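Side-chain contact in receptor-type adenylate cyclase gresag 4.1 (Trypanosoma brucei, PDB 1FX2), which forms cyclic AMP and diphosphate from ATP in its class III catalytic domain, and could act as a receptor for an unknown ligand: residues A[127-130]-A[131-135]. Sequence-based numbering, arbitrary orientation.
Sequences RLWN and GLRVR. With DTT (2,3-dihydroxy-1,4-dithiobutane), chain C; SO4 (sulfate ion), chain B.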
loop_
_atom_site.group_PDB
_atom_site.type_symbol
_atom_site.label_atom_id
_atom_site.label_comp_id
_atom_site.label_asym_id
_atom_site.label_seq_id
_atom_site.Cartn_x
_atom_site.Cartn_y
_atom_site.Cartn_z
ATOM N N ARG A 127 15.988 -23.361 6.315
ATOM C CA ARG A 127 14.823 -23.027 7.126
ATOM C C ARG A 127 13.961 -22.070 6.401
ATOM O O ARG A 127 12.815 -21.848 6.809
ATOM C CB ARG A 127 15.231 -22.286 8.427
ATOM C CG ARG A 127 15.931 -23.148 9.404
ATOM C CD ARG A 127 16.508 -22.185 10.545
ATOM N NE ARG A 127 17.608 -22.855 11.189
ATOM C CZ ARG A 127 18.828 -22.376 11.396
ATOM N NH1 ARG A 127 19.231 -21.142 11.041
ATOM N NH2 ARG A 127 19.690 -23.216 11.898
ATOM N N LEU A 128 14.479 -21.505 5.267
ATOM C CA LEU A 128 13.748 -20.435 4.566
ATOM C C LEU A 128 13.385 -20.781 3.125
ATOM O O LEU A 128 12.414 -20.171 2.635
ATOM C CB LEU A 128 14.633 -19.143 4.489
ATOM C CG LEU A 128 14.947 -18.616 5.887
ATOM C CD1 LEU A 128 15.974 -17.460 5.754
ATOM C CD2 LEU A 128 13.680 -18.064 6.539
ATOM N N TRP A 129 14.123 -21.687 2.485
ATOM C CA TRP A 129 13.967 -21.911 1.038
ATOM C C TRP A 129 14.203 -23.344 0.741
ATOM O O TRP A 129 15.073 -24.015 1.326
ATOM C CB TRP A 129 15.029 -21.055 0.246
ATOM C CG TRP A 129 14.834 -19.542 0.369
ATOM C CD1 TRP A 129 15.515 -18.700 1.205
ATOM C CD2 TRP A 129 13.900 -18.753 -0.359
ATOM N NE1 TRP A 129 14.977 -17.434 1.079
ATOM C CE2 TRP A 129 14.016 -17.438 0.080
ATOM C CE3 TRP A 129 13.002 -19.057 -1.388
ATOM C CZ2 TRP A 129 13.288 -16.366 -0.523
ATOM C CZ3 TRP A 129 12.260 -18.001 -1.958
ATOM C CH2 TRP A 129 12.433 -16.696 -1.544
ATOM N N ASN A 130 13.393 -23.845 -0.197
ATOM C CA ASN A 130 13.500 -25.256 -0.614
ATOM C C ASN A 130 12.585 -25.506 -1.811
ATOM O O ASN A 130 11.353 -25.327 -1.713
ATOM C CB ASN A 130 12.958 -26.169 0.548
ATOM C CG ASN A 130 12.985 -27.678 0.224
ATOM O OD1 ASN A 130 13.870 -28.193 -0.452
ATOM N ND2 ASN A 130 11.935 -28.390 0.711
ATOM N N GLY A 131 13.170 -25.987 -2.905
ATOM C CA GLY A 131 12.401 -26.390 -4.051
ATOM C C GLY A 131 11.873 -25.295 -4.942
ATOM O O GLY A 131 12.472 -24.230 -5.054
ATOM N N LEU A 132 10.789 -25.603 -5.683
ATOM C CA LEU A 132 10.236 -24.605 -6.631
ATOM C C LEU A 132 9.827 -23.329 -5.902
ATOM O O LEU A 132 9.179 -23.404 -4.841
ATOM C CB LEU A 132 8.973 -25.250 -7.286
ATOM C CG LEU A 132 9.259 -26.468 -8.129
ATOM C CD1 LEU A 132 7.869 -26.995 -8.576
ATOM C CD2 LEU A 132 10.164 -26.188 -9.366
ATOM N N ARG A 133 10.158 -22.181 -6.458
ATOM C CA ARG A 133 9.785 -20.899 -5.815
ATOM C C ARG A 133 8.608 -20.296 -6.599
ATOM O O ARG A 133 8.731 -20.009 -7.826
ATOM C CB ARG A 133 11.016 -19.945 -5.859
ATOM C CG ARG A 133 12.185 -20.407 -5.012
ATOM C CD ARG A 133 13.348 -19.448 -5.171
ATOM N NE ARG A 133 14.493 -19.969 -4.366
ATOM C CZ ARG A 133 15.580 -19.225 -4.169
ATOM N NH1 ARG A 133 15.672 -18.009 -4.692
ATOM N NH2 ARG A 133 16.613 -19.765 -3.514
ATOM N N VAL A 134 7.485 -20.184 -5.940
ATOM C CA VAL A 134 6.226 -19.809 -6.635
ATOM C C VAL A 134 5.935 -18.365 -6.228
ATOM O O VAL A 134 6.009 -17.990 -5.051
ATOM C CB VAL A 134 5.127 -20.685 -6.050
ATOM C CG1 VAL A 134 3.753 -20.291 -6.662
ATOM C CG2 VAL A 134 5.388 -22.153 -6.437
ATOM N N ARG A 135 5.702 -17.549 -7.281
ATOM C CA ARG A 135 5.237 -16.157 -7.051
ATOM C C ARG A 135 3.738 -16.136 -7.056
ATOM O O ARG A 135 3.086 -16.916 -7.765
ATOM C CB ARG A 135 5.786 -15.199 -8.141
ATOM C CG ARG A 135 5.454 -15.603 -9.532
ATOM C CD ARG A 135 5.817 -14.372 -10.493
ATOM N NE ARG A 135 5.539 -14.714 -11.865
ATOM C CZ ARG A 135 6.447 -15.257 -12.644
ATOM N NH1 ARG A 135 7.693 -15.497 -12.172
ATOM N NH2 ARG A 135 6.129 -15.573 -13.916
HETATM S S1 DTT C . 7.549 -20.818 -3.152
HETATM C C1 DTT C . 7.316 -22.275 -2.183
HETATM C C2 DTT C . 8.374 -21.939 -1.241
HETATM O O2 DTT C . 9.434 -23.618 -2.185
HETATM C C3 DTT C . 9.669 -22.401 -1.627
HETATM O O3 DTT C . 8.016 -21.899 -0.229
HETATM C C4 DTT C . 10.661 -22.562 -0.652
HETATM S S4 DTT C . 11.841 -22.114 -1.820
HETATM S S SO4 B . 9.804 -15.815 -15.244
HETATM O O1 SO4 B . 10.899 -16.314 -16.040
HETATM O O2 SO4 B . 8.496 -16.305 -15.690
HETATM O O3 SO4 B . 10.038 -16.114 -13.856
HETATM O O4 SO4 B . 9.817 -14.335 -15.379
#
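One face of the W129 indole carries the guanidinium of R133, with CZ 4.3 Å from the centroid of the six-membered ring and 30° off its normal, an off-centre cation-pi contact. The two planes lie 38° apart, tilting the guanidinium over the rim of the ring, with NE of R133 3.5 Å from CE3 of W129. At the indole edge, near the ring plane, sits S4 of a bound dithiothreitol, probably from the crystallisation liquor. The R133 chain, extended from CG to NE, crosses the indole at about a right angle and brings CD to 3.7 Å from CZ3 of W129. The backbone turns from helix 122-128 into strand 134-141 of the cyclase domain through G131, whose positive phi glycine adopts easily. O2 of the dithiothreitol, whose pocket W129 to V134 line together with residues such as Q82, F85 and R222, lies 2.6 Å from O of N130 and 2.7 Å from O of L132. The R135 guanidinium holds at its edge a sulfate, probably also from the liquor and hydrogen-bonded to S22 and R228 too, NH1 to O3 being 3.0 Å. R133 also makes a salt bridge with E103 and hydrogen bonds with Y125 and T117, and R222 a second cation-pi contact with W129. The E103 carboxylate probably balances the buried R133 charge, the indole face adds electrostatic attraction, and several partners fix its rotation.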